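Local atomic coordinates of cytochrome C-550 (Paracoccus versutus, PDB entry 2BH4), a protein that carries a covalently bound heme c and probably shuttles electrons between respiratory partners, here as a variant with an altered axial heme ligand. Residues G3-K14 with L104-L115; E61-W71 with W86-S94. The protein carries 1 engineered substitution. All blocks are in the same frame, centred on the assembly; numbering follows the deposited sequence.

Contact 1 of 2, residues G3-K14 with L104-L115; sequences GDAAKGEKEFNK and LGKNQADVVAFL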
loop_
_atom_site.group_PDB
_atom_site.type_symbol
_atom_site.label_atom_id
_atom_site.label_comp_id
_atom_site.label_asym_id
_atom_site.label_seq_id
_atom_site.Cartn_x
_atom_site.Cartn_y
_atom_site.Cartn_z
ATOM N N GLY A 3 -6.229 14.640 3.749
ATOM C CA GLY A 3 -7.013 13.474 3.360
ATOM C C GLY A 3 -8.229 13.254 4.228
ATOM O O GLY A 3 -8.184 13.471 5.434
ATOM N N ASP A 4 -9.312 12.824 3.601
ATOM C CA ASP A 4 -10.594 12.562 4.258
ATOM C C ASP A 4 -10.831 11.045 4.277
ATOM O O ASP A 4 -11.131 10.441 3.247
ATOM C CB ASP A 4 -11.667 13.287 3.446
ATOM C CG ASP A 4 -13.066 13.138 3.992
ATOM O OD1 ASP A 4 -13.378 12.111 4.663
ATOM O OD2 ASP A 4 -13.880 14.056 3.665
ATOM N N ALA A 5 -10.707 10.437 5.448
ATOM C CA ALA A 5 -10.800 8.980 5.553
ATOM C C ALA A 5 -12.172 8.441 5.174
ATOM O O ALA A 5 -12.303 7.325 4.728
ATOM C CB ALA A 5 -10.414 8.513 6.947
ATOM N N ALA A 6 -13.218 9.255 5.331
ATOM C CA ALA A 6 -14.549 8.822 4.959
ATOM C C ALA A 6 -14.684 8.662 3.455
ATOM O O ALA A 6 -15.245 7.685 2.972
ATOM C CB ALA A 6 -15.582 9.795 5.489
ATOM N N LYS A 7 -14.157 9.621 2.711
ATOM C CA LYS A 7 -14.106 9.499 1.265
ATOM C C LYS A 7 -13.173 8.355 0.868
ATOM O O LYS A 7 -13.435 7.625 -0.074
ATOM C CB LYS A 7 -13.614 10.788 0.632
ATOM C CG LYS A 7 -14.607 11.942 0.705
ATOM C CD LYS A 7 -14.090 13.158 -0.080
ATOM C CE LYS A 7 -14.983 14.386 0.083
ATOM N NZ LYS A 7 -14.288 15.641 -0.357
ATOM N N GLY A 8 -12.061 8.222 1.576
ATOM C CA GLY A 8 -11.102 7.150 1.277
ATOM C C GLY A 8 -11.701 5.767 1.384
ATOM O O GLY A 8 -11.358 4.891 0.597
ATOM N N GLU A 9 -12.563 5.555 2.391
ATOM C CA GLU A 9 -13.212 4.251 2.557
ATOM C C GLU A 9 -13.995 3.863 1.294
ATOM O O GLU A 9 -13.942 2.726 0.832
ATOM C CB GLU A 9 -14.115 4.262 3.791
ATOM C CG GLU A 9 -14.770 2.948 4.105
ATOM C CD GLU A 9 -15.374 2.917 5.510
ATOM O OE1 GLU A 9 -15.756 3.980 6.049
ATOM O OE2 GLU A 9 -15.449 1.808 6.086
ATOM N N LYS A 10 -14.692 4.825 0.710
ATOM C CA LYS A 10 -15.429 4.568 -0.529
ATOM C C LYS A 10 -14.491 4.289 -1.700
ATOM O O LYS A 10 -14.709 3.336 -2.429
ATOM C CB LYS A 10 -16.367 5.736 -0.874
ATOM C CG LYS A 10 -17.297 6.117 0.229
ATOM C CD LYS A 10 -18.249 7.164 -0.302
ATOM C CE LYS A 10 -18.606 8.204 0.692
ATOM N NZ LYS A 10 -19.184 9.359 -0.049
ATOM N N GLU A 11 -13.425 5.079 -1.838
ATOM C CA GLU A 11 -12.469 4.893 -2.923
ATOM C C GLU A 11 -11.748 3.561 -2.834
ATOM O O GLU A 11 -11.347 3.014 -3.845
ATOM C CB GLU A 11 -11.473 6.043 -2.980
ATOM C CG GLU A 11 -12.057 7.274 -3.609
ATOM C CD GLU A 11 -12.423 7.038 -5.063
ATOM O OE1 GLU A 11 -11.512 6.737 -5.860
ATOM O OE2 GLU A 11 -13.627 7.113 -5.397
ATOM N N PHE A 12 -11.650 3.010 -1.627
ATOM C CA PHE A 12 -11.020 1.727 -1.404
ATOM C C PHE A 12 -11.789 0.606 -2.091
ATOM O O PHE A 12 -11.252 -0.492 -2.229
ATOM C CB PHE A 12 -10.831 1.454 0.101
ATOM C CG PHE A 12 -9.892 0.327 0.395
ATOM C CD1 PHE A 12 -8.525 0.544 0.417
ATOM C CD2 PHE A 12 -10.372 -0.953 0.600
ATOM C CE1 PHE A 12 -7.654 -0.508 0.661
ATOM C CE2 PHE A 12 -9.512 -2.014 0.819
ATOM C CZ PHE A 12 -8.158 -1.801 0.848
ATOM N N ASN A 13 -13.026 0.852 -2.524
ATOM C CA ASN A 13 -13.708 -0.152 -3.344
ATOM C C ASN A 13 -12.925 -0.494 -4.631
ATOM O O ASN A 13 -13.071 -1.585 -5.168
ATOM C CB ASN A 13 -15.155 0.258 -3.652
ATOM C CG ASN A 13 -16.047 0.271 -2.408
ATOM O OD1 ASN A 13 -15.809 -0.439 -1.419
ATOM N ND2 ASN A 13 -17.083 1.105 -2.454
ATOM N N LYS A 14 -12.067 0.407 -5.089
ATOM C CA LYS A 14 -11.161 0.142 -6.245
ATOM C C LYS A 14 -9.942 -0.698 -5.892
ATOM O O LYS A 14 -9.163 -1.062 -6.798
ATOM C CB LYS A 14 -10.674 1.454 -6.818
ATOM C CG LYS A 14 -11.763 2.265 -7.468
ATOM C CD LYS A 14 -11.307 3.650 -7.826
ATOM C CE LYS A 14 -12.487 4.478 -8.322
ATOM N NZ LYS A 14 -13.426 4.795 -7.226
ATOM N N LEU A 104 -4.494 5.043 -9.200
ATOM C CA LEU A 104 -5.678 5.739 -8.689
ATOM C C LEU A 104 -5.525 7.200 -9.076
ATOM O O LEU A 104 -4.565 7.856 -8.696
ATOM C CB LEU A 104 -5.804 5.574 -7.188
ATOM C CG LEU A 104 -7.032 6.202 -6.543
ATOM C CD1 LEU A 104 -8.301 5.528 -7.008
ATOM C CD2 LEU A 104 -6.906 6.171 -5.037
ATOM N N GLY A 105 -6.528 7.701 -9.793
ATOM C CA GLY A 105 -6.441 8.988 -10.458
ATOM C C GLY A 105 -6.907 10.175 -9.660
ATOM O O GLY A 105 -6.587 11.316 -10.001
ATOM N N LYS A 106 -7.650 9.917 -8.593
ATOM C CA LYS A 106 -8.109 10.987 -7.729
ATOM C C LYS A 106 -8.315 10.459 -6.327
ATOM O O LYS A 106 -8.321 9.250 -6.107
ATOM C CB LYS A 106 -9.382 11.608 -8.282
ATOM C CG LYS A 106 -10.543 10.644 -8.448
ATOM C CD LYS A 106 -11.762 11.353 -9.047
ATOM C CE LYS A 106 -12.917 10.380 -9.229
ATOM N NZ LYS A 106 -14.118 11.040 -9.837
ATOM N N ASN A 107 -8.430 11.374 -5.374
ATOM C CA ASN A 107 -8.743 11.043 -4.009
ATOM C C ASN A 107 -7.660 10.169 -3.382
ATOM O O ASN A 107 -7.923 9.372 -2.489
ATOM C CB ASN A 107 -10.102 10.359 -3.929
ATOM C CG ASN A 107 -11.213 11.196 -4.532
ATOM O OD1 ASN A 107 -12.030 10.704 -5.308
ATOM N ND2 ASN A 107 -11.207 12.485 -4.227
ATOM N N GLN A 108 -6.421 10.362 -3.820
ATOM C CA GLN A 108 -5.340 9.519 -3.317
ATOM C C GLN A 108 -5.021 9.797 -1.848
ATOM O O GLN A 108 -4.850 8.862 -1.046
ATOM C CB GLN A 108 -4.077 9.648 -4.189
ATOM C CG GLN A 108 -4.301 9.359 -5.666
ATOM C CD GLN A 108 -4.634 10.604 -6.489
ATOM O OE1 GLN A 108 -5.097 11.640 -5.966
ATOM N NE2 GLN A 108 -4.444 10.492 -7.797
ATOM N N ALA A 109 -4.953 11.070 -1.465
ATOM C CA ALA A 109 -4.739 11.391 -0.065
ATOM C C ALA A 109 -5.884 10.848 0.792
ATOM O O ALA A 109 -5.693 10.524 1.963
ATOM C CB ALA A 109 -4.590 12.889 0.149
ATOM N N ASP A 110 -7.092 10.842 0.239
ATOM C CA ASP A 110 -8.256 10.312 0.962
ATOM C C ASP A 110 -8.080 8.815 1.274
ATOM O O ASP A 110 -8.280 8.373 2.406
ATOM C CB ASP A 110 -9.553 10.558 0.183
ATOM C CG ASP A 110 -9.886 12.054 0.008
ATOM O OD1 ASP A 110 -9.429 12.928 0.800
ATOM O OD2 ASP A 110 -10.632 12.348 -0.946
ATOM N N VAL A 111 -7.706 8.026 0.271
ATOM C CA VAL A 111 -7.530 6.600 0.504
ATOM C C VAL A 111 -6.396 6.387 1.515
ATOM O O VAL A 111 -6.485 5.539 2.388
ATOM C CB VAL A 111 -7.350 5.793 -0.835
ATOM C CG1 VAL A 111 -5.949 5.956 -1.420
ATOM C CG2 VAL A 111 -7.640 4.307 -0.646
ATOM N N VAL A 112 -5.335 7.176 1.420
ATOM C CA VAL A 112 -4.234 7.042 2.369
ATOM C C VAL A 112 -4.680 7.415 3.801
ATOM O O VAL A 112 -4.246 6.805 4.781
ATOM C CB VAL A 112 -2.977 7.784 1.895
ATOM C CG1 VAL A 112 -1.896 7.799 2.972
ATOM C CG2 VAL A 112 -2.442 7.132 0.595
ATOM N N ALA A 113 -5.545 8.417 3.939
ATOM C CA ALA A 113 -6.130 8.754 5.248
ATOM C C ALA A 113 -6.936 7.588 5.827
ATOM O O ALA A 113 -6.931 7.339 7.042
ATOM C CB ALA A 113 -7.011 9.993 5.130
ATOM N N PHE A 114 -7.640 6.873 4.947
ATOM C CA PHE A 114 -8.390 5.693 5.369
ATOM C C PHE A 114 -7.397 4.625 5.843
ATOM O O PHE A 114 -7.590 3.987 6.882
ATOM C CB PHE A 114 -9.285 5.196 4.233
ATOM C CG PHE A 114 -9.955 3.889 4.518
ATOM C CD1 PHE A 114 -10.946 3.793 5.478
ATOM C CD2 PHE A 114 -9.609 2.754 3.800
ATOM C CE1 PHE A 114 -11.553 2.578 5.748
ATOM C CE2 PHE A 114 -10.224 1.526 4.067
ATOM C CZ PHE A 114 -11.188 1.441 5.037
ATOM N N LEU A 115 -6.320 4.417 5.088
ATOM C CA LEU A 115 -5.300 3.436 5.511
ATOM C C LEU A 115 -4.669 3.833 6.848
ATOM O O LEU A 115 -4.396 2.979 7.694
ATOM C CB LEU A 115 -4.234 3.294 4.447
ATOM C CG LEU A 115 -4.689 2.706 3.108
ATOM C CD1 LEU A 115 -3.532 2.776 2.132
ATOM C CD2 LEU A 115 -5.233 1.327 3.262
#
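Gly8 packs its CA against the backbone of Asp110 and Val111, and this glycine shows how two helices can cross almost at touching distance. The axes of helix 5-11 and helix 108-115 approach to 6.6 Å at -97°, and Gly8 CA lies 3.3 Å from Asp110 O in a CA-H...O contact; any CB here would collide with that oxygen. Beside this crossing the Phe114 ring slides under helix 5-11: Glu9 CA stands over the centre of one face in a CH-pi contact, 3.8 Å from the ring centroid. With its CG anti to the backbone N (chi1 -165°), Phe12 brings CG to 3.9 Å from Phe114 CE2, the two ring planes being 53° apart, while in one of its two conformers Val111 places CG2 at the edge of the Phe12 ring. Toward solvent the fit is looser and polar. Asp110 OD1 accepts from Asp4 N at 2.8 Å, tying down the residue that N-caps helix 5-11, and the aliphatic part of Lys7 crosses Asp110, with CB and CD both near OD2. Farther on, Glu11, salt-bridged to Lys14, rests its CG on Asn107 CB. This near-perpendicular packing of N- and C-terminal helices is the hallmark of the class I cytochrome c fold.

Contact 2 of 2, residues E61-W71 with W86-S94; sequences EVAEKNPDMVW and WLVEKTGDS. With HEC (heme c), chain B.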
loop_
_atom_site.group_PDB
_atom_site.type_symbol
_atom_site.label_atom_id
_atom_site.label_comp_id
_atom_site.label_asym_id
_atom_site.label_seq_id
_atom_site.Cartn_x
_atom_site.Cartn_y
_atom_site.Cartn_z
ATOM N N GLU A 61 13.515 -5.291 -3.957
ATOM C CA GLU A 61 14.778 -4.565 -4.117
ATOM C C GLU A 61 14.730 -3.236 -3.400
ATOM O O GLU A 61 15.696 -2.829 -2.763
ATOM C CB GLU A 61 15.108 -4.373 -5.587
ATOM C CG GLU A 61 16.433 -3.673 -5.807
ATOM C CD GLU A 61 16.889 -3.672 -7.266
ATOM O OE1 GLU A 61 16.548 -4.606 -8.018
ATOM O OE2 GLU A 61 17.614 -2.737 -7.644
ATOM N N VAL A 62 13.580 -2.579 -3.438
ATOM C CA VAL A 62 13.422 -1.339 -2.683
ATOM C C VAL A 62 13.712 -1.608 -1.216
ATOM O O VAL A 62 14.473 -0.893 -0.599
ATOM C CB VAL A 62 11.996 -0.736 -2.819
ATOM C CG1 VAL A 62 11.835 0.474 -1.871
ATOM C CG2 VAL A 62 11.735 -0.302 -4.244
ATOM N N ALA A 63 13.098 -2.653 -0.667
ATOM C CA ALA A 63 13.267 -2.958 0.744
ATOM C C ALA A 63 14.703 -3.370 1.054
ATOM O O ALA A 63 15.249 -2.930 2.061
ATOM C CB ALA A 63 12.282 -4.024 1.174
ATOM N N GLU A 64 15.285 -4.201 0.195
ATOM C CA GLU A 64 16.654 -4.717 0.391
ATOM C C GLU A 64 17.672 -3.610 0.452
ATOM O O GLU A 64 18.582 -3.636 1.309
ATOM C CB GLU A 64 17.033 -5.673 -0.742
ATOM C CG GLU A 64 18.472 -6.229 -0.677
ATOM C CD GLU A 64 18.983 -6.783 -2.003
ATOM O OE1 GLU A 64 18.236 -6.790 -3.008
ATOM O OE2 GLU A 64 20.168 -7.200 -2.044
ATOM N N LYS A 65 17.538 -2.646 -0.450
ATOM C CA LYS A 65 18.521 -1.570 -0.580
ATOM C C LYS A 65 18.275 -0.415 0.377
ATOM O O LYS A 65 19.149 0.425 0.586
ATOM C CB LYS A 65 18.564 -1.100 -2.029
ATOM C CG LYS A 65 19.197 -2.136 -2.943
ATOM C CD LYS A 65 18.691 -2.016 -4.352
ATOM C CE LYS A 65 19.095 -0.730 -5.059
ATOM N NZ LYS A 65 18.260 -0.561 -6.288
ATOM N N ASN A 66 17.103 -0.411 1.007
ATOM C CA ASN A 66 16.725 0.621 1.943
ATOM C C ASN A 66 16.113 -0.040 3.178
ATOM O O ASN A 66 14.882 -0.018 3.372
ATOM C CB ASN A 66 15.752 1.566 1.273
ATOM C CG ASN A 66 16.319 2.145 -0.023
ATOM O OD1 ASN A 66 17.144 3.069 0.004
ATOM N ND2 ASN A 66 15.933 1.561 -1.152
ATOM N N PRO A 67 16.969 -0.670 4.002
ATOM C CA PRO A 67 16.474 -1.470 5.120
ATOM C C PRO A 67 15.569 -0.772 6.114
ATOM O O PRO A 67 14.762 -1.437 6.776
ATOM C CB PRO A 67 17.747 -1.884 5.847
ATOM C CG PRO A 67 18.813 -1.790 4.840
ATOM C CD PRO A 67 18.442 -0.706 3.921
ATOM N N ASP A 68 15.730 0.537 6.243
ATOM C CA ASP A 68 14.967 1.324 7.202
ATOM C C ASP A 68 13.709 1.921 6.604
ATOM O O ASP A 68 12.938 2.587 7.293
ATOM C CB ASP A 68 15.845 2.444 7.771
ATOM C CG ASP A 68 16.429 3.360 6.680
ATOM O OD1 ASP A 68 16.598 2.914 5.506
ATOM O OD2 ASP A 68 16.780 4.512 7.017
ATOM N N MET A 69 13.480 1.664 5.321
ATOM C CA MET A 69 12.335 2.277 4.661
ATOM C C MET A 69 11.004 1.678 5.111
ATOM O O MET A 69 10.828 0.461 5.141
ATOM C CB MET A 69 12.458 2.178 3.156
ATOM C CG MET A 69 11.481 3.071 2.415
ATOM S SD MET A 69 11.535 3.093 0.604
ATOM C CE MET A 69 13.068 3.951 0.284
ATOM N N VAL A 70 10.066 2.564 5.428
ATOM C CA VAL A 70 8.686 2.192 5.749
ATOM C C VAL A 70 7.728 2.990 4.868
ATOM O O VAL A 70 8.135 3.962 4.201
ATOM C CB VAL A 70 8.325 2.461 7.228
ATOM C CG1 VAL A 70 9.287 1.760 8.162
ATOM C CG2 VAL A 70 8.322 3.934 7.533
ATOM N N TRP A 71 6.461 2.580 4.856
ATOM C CA TRP A 71 5.439 3.316 4.110
ATOM C C TRP A 71 5.031 4.576 4.824
ATOM O O TRP A 71 4.209 4.547 5.726
ATOM C CB TRP A 71 4.205 2.469 3.832
ATOM C CG TRP A 71 4.407 1.506 2.722
ATOM C CD1 TRP A 71 4.462 0.153 2.811
ATOM C CD2 TRP A 71 4.569 1.825 1.332
ATOM N NE1 TRP A 71 4.676 -0.391 1.567
ATOM C CE2 TRP A 71 4.752 0.613 0.641
ATOM C CE3 TRP A 71 4.626 3.021 0.617
ATOM C CZ2 TRP A 71 4.914 0.560 -0.737
ATOM C CZ3 TRP A 71 4.812 2.967 -0.754
ATOM C CH2 TRP A 71 4.976 1.750 -1.416
ATOM N N TRP A 86 7.120 4.806 -9.233
ATOM C CA TRP A 86 7.601 4.872 -7.851
ATOM C C TRP A 86 8.699 3.823 -7.634
ATOM O O TRP A 86 9.741 4.122 -7.067
ATOM C CB TRP A 86 6.453 4.699 -6.847
ATOM C CG TRP A 86 6.841 4.912 -5.432
ATOM C CD1 TRP A 86 6.814 6.090 -4.739
ATOM C CD2 TRP A 86 7.325 3.921 -4.513
ATOM N NE1 TRP A 86 7.233 5.897 -3.455
ATOM C CE2 TRP A 86 7.565 4.574 -3.291
ATOM C CE3 TRP A 86 7.578 2.548 -4.602
ATOM C CZ2 TRP A 86 8.020 3.894 -2.168
ATOM C CZ3 TRP A 86 8.045 1.892 -3.494
ATOM C CH2 TRP A 86 8.272 2.554 -2.300
ATOM N N LEU A 87 8.463 2.606 -8.107
ATOM C CA LEU A 87 9.458 1.550 -7.999
ATOM C C LEU A 87 10.724 1.893 -8.770
ATOM O O LEU A 87 11.816 1.667 -8.274
ATOM C CB LEU A 87 8.901 0.237 -8.545
ATOM C CG LEU A 87 7.853 -0.460 -7.695
ATOM C CD1 LEU A 87 7.378 -1.705 -8.420
ATOM C CD2 LEU A 87 8.386 -0.827 -6.315
ATOM N N VAL A 88 10.574 2.433 -9.981
ATOM C CA VAL A 88 11.740 2.832 -10.755
ATOM C C VAL A 88 12.538 3.902 -9.994
ATOM O O VAL A 88 13.752 3.863 -9.936
ATOM C CB VAL A 88 11.344 3.321 -12.157
ATOM C CG1 VAL A 88 12.561 3.924 -12.892
ATOM C CG2 VAL A 88 10.734 2.207 -12.955
ATOM N N GLU A 89 11.840 4.874 -9.416
ATOM C CA GLU A 89 12.477 5.916 -8.659
ATOM C C GLU A 89 13.291 5.370 -7.493
ATOM O O GLU A 89 14.443 5.762 -7.314
ATOM C CB GLU A 89 11.440 6.930 -8.155
ATOM C CG GLU A 89 11.993 8.047 -7.282
ATOM C CD GLU A 89 10.906 8.941 -6.776
ATOM O OE1 GLU A 89 10.071 9.364 -7.605
ATOM O OE2 GLU A 89 10.867 9.199 -5.554
ATOM N N LYS A 90 12.697 4.460 -6.722
ATOM C CA LYS A 90 13.331 3.973 -5.514
ATOM C C LYS A 90 14.423 2.942 -5.780
ATOM O O LYS A 90 15.362 2.859 -5.013
ATOM C CB LYS A 90 12.276 3.429 -4.534
ATOM C CG LYS A 90 11.198 4.445 -4.127
ATOM C CD LYS A 90 11.758 5.710 -3.516
ATOM C CE LYS A 90 10.672 6.668 -3.174
ATOM N NZ LYS A 90 11.161 7.980 -2.714
ATOM N N THR A 91 14.305 2.179 -6.863
ATOM C CA THR A 91 15.339 1.192 -7.209
ATOM C C THR A 91 16.460 1.754 -8.075
ATOM O O THR A 91 17.569 1.208 -8.093
ATOM C CB THR A 91 14.777 -0.003 -7.987
ATOM O OG1 THR A 91 14.183 0.446 -9.203
ATOM C CG2 THR A 91 13.794 -0.823 -7.169
ATOM N N GLY A 92 16.155 2.800 -8.834
ATOM C CA GLY A 92 17.067 3.336 -9.833
ATOM C C GLY A 92 17.152 2.456 -11.066
ATOM O O GLY A 92 18.088 2.596 -11.869
ATOM N N ASP A 93 16.169 1.569 -11.235
ATOM C CA ASP A 93 16.142 0.567 -12.300
ATOM C C ASP A 93 14.904 0.760 -13.174
ATOM O O ASP A 93 13.778 0.481 -12.756
ATOM C CB ASP A 93 16.107 -0.815 -11.660
ATOM C CG ASP A 93 16.193 -1.952 -12.667
ATOM O OD1 ASP A 93 16.251 -1.702 -13.895
ATOM O OD2 ASP A 93 16.219 -3.122 -12.197
ATOM N N SER A 94 15.112 1.207 -14.405
ATOM C CA SER A 94 13.998 1.389 -15.337
ATOM C C SER A 94 13.232 0.083 -15.618
ATOM O O SER A 94 12.082 0.116 -16.054
ATOM C CB SER A 94 14.497 1.988 -16.657
ATOM O OG SER A 94 15.302 1.072 -17.372
HETATM FE FE HEC B . -2.116 -2.847 -4.277
HETATM C CHA HEC B . 0.938 -3.824 -3.154
HETATM C CHB HEC B . -2.124 -0.283 -2.019
HETATM C CHC HEC B . -5.005 -1.619 -5.656
HETATM C CHD HEC B . -2.461 -5.699 -6.114
HETATM N NA HEC B . -0.836 -2.189 -2.871
HETATM C C1A HEC B . 0.399 -2.711 -2.555
HETATM C C2A HEC B . 1.029 -1.940 -1.520
HETATM C C3A HEC B . 0.174 -0.952 -1.214
HETATM C C4A HEC B . -1.006 -1.088 -2.053
HETATM C CMA HEC B . 0.398 0.145 -0.169
HETATM C CAA HEC B . 2.385 -2.263 -0.880
HETATM C CBA HEC B . 2.108 -3.195 0.298
HETATM C CGA HEC B . 3.318 -3.696 1.051
HETATM O O1A HEC B . 3.124 -4.608 1.921
HETATM O O2A HEC B . 4.460 -3.212 0.826
HETATM N NB HEC B . -3.342 -1.252 -3.907
HETATM C C1B HEC B . -3.200 -0.361 -2.866
HETATM C C2B HEC B . -4.323 0.550 -2.899
HETATM C C3B HEC B . -5.084 0.213 -3.932
HETATM C C4B HEC B . -4.509 -0.951 -4.577
HETATM C CMB HEC B . -4.546 1.682 -1.884
HETATM C CAB HEC B . -6.370 0.922 -4.406
HETATM C CBB HEC B . -6.187 2.223 -4.781
HETATM N NC HEC B . -3.469 -3.510 -5.599
HETATM C C1C HEC B . -4.567 -2.862 -6.086
HETATM C C2C HEC B . -5.249 -3.699 -7.048
HETATM C C3C HEC B . -4.564 -4.840 -7.195
HETATM C C4C HEC B . -3.447 -4.737 -6.262
HETATM C CMC HEC B . -6.545 -3.276 -7.768
HETATM C CAC HEC B . -4.862 -6.070 -8.097
HETATM C CBC HEC B . -5.143 -5.942 -9.422
HETATM N ND HEC B . -0.976 -4.463 -4.586
HETATM C C1D HEC B . -1.296 -5.524 -5.422
HETATM C C2D HEC B . -0.161 -6.415 -5.525
HETATM C C3D HEC B . 0.876 -5.839 -4.633
HETATM C C4D HEC B . 0.314 -4.601 -4.077
HETATM C CMD HEC B . -0.010 -7.707 -6.332
HETATM C CAD HEC B . 2.292 -6.422 -4.469
HETATM C CBD HEC B . 3.138 -5.566 -5.431
HETATM C CGD HEC B . 4.482 -6.190 -5.797
HETATM O O1D HEC B . 4.861 -7.200 -5.165
HETATM O O2D HEC B . 5.184 -5.655 -6.693
HETATM O O HOH W 1 14.629 -3.690 -9.824
HETATM O O HOH W 2 17.173 1.432 -3.785
#
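Helices 61-65 and 86-91 run nearly parallel, at 26°, with their axes 9.6 Å apart, and Val62 and Thr91 make the closest CA pair at 5.5 Å. The spacing is filled by a knob-into-hole arrangement in which Val62 sits among Trp86, Leu87, Lys90 and Thr91, its CG2 3.6 Å from Thr91 CG2, while CG1 approaches Trp86 CH2. Past the helix end, a type I turn from Asn66 to Met69 leads the chain back toward the heme; in one of its two conformers, Met69 SD lies oblique to the Trp86 ring in a loose Met-aromatic contact. Trp71 and Trp86 then form an offset stack, six-membered centroids 4.7 Å apart and planes at 26°; Trp71 CH2 lies over the rim of one Trp86 face, and Lys90 CG covers the centre of the other. Bent at chi2 (-57°), the Lys90 chain folds over that indole. Trp86 NE1 is hydrogen-bonded to Asp75, which together with the two covered faces probably limits the ring's rotation. Trp71 NE1 points to the heme, its N-H reaching propionate oxygen O2A in the indole plane at 2.9 Å. A leucine in place of Trp71 would probably leave that propionate oxygen without this donor and one face of Trp86 without its aromatic partner. At the outer rim Glu61 and Asp93 share a bridging water, which donates to both carboxylates. Lys65 NZ pairs with Glu61 OE2 through the anti lone pair and also meets Thr91 O, at the end of helix 86-91, in the carbonyl plane, on a lone pair, at 2.6 Å.

In the fold
The two contacts lie on opposite sides of the chain's centre, their own centres about 24 Å apart, and share no helix: contact 1 joins the chain's terminal helices, and contact 2, nested within the loop they close, joins helices 57-65 and 83-91. Both are partly buried, with an apolar interior and a charged rim. Their packing differs: contact 1 relies on glycine and steep crossing, contact 2 on side chains that fill a wider gap between nearly parallel helices. Each also meets the heme, contact 1 through Lys14 and Leu104, contact 2 by a hydrogen bond to a propionate. Helix 73-81 borders both, touching Leu104 and Val112 in one and both tryptophans in the other.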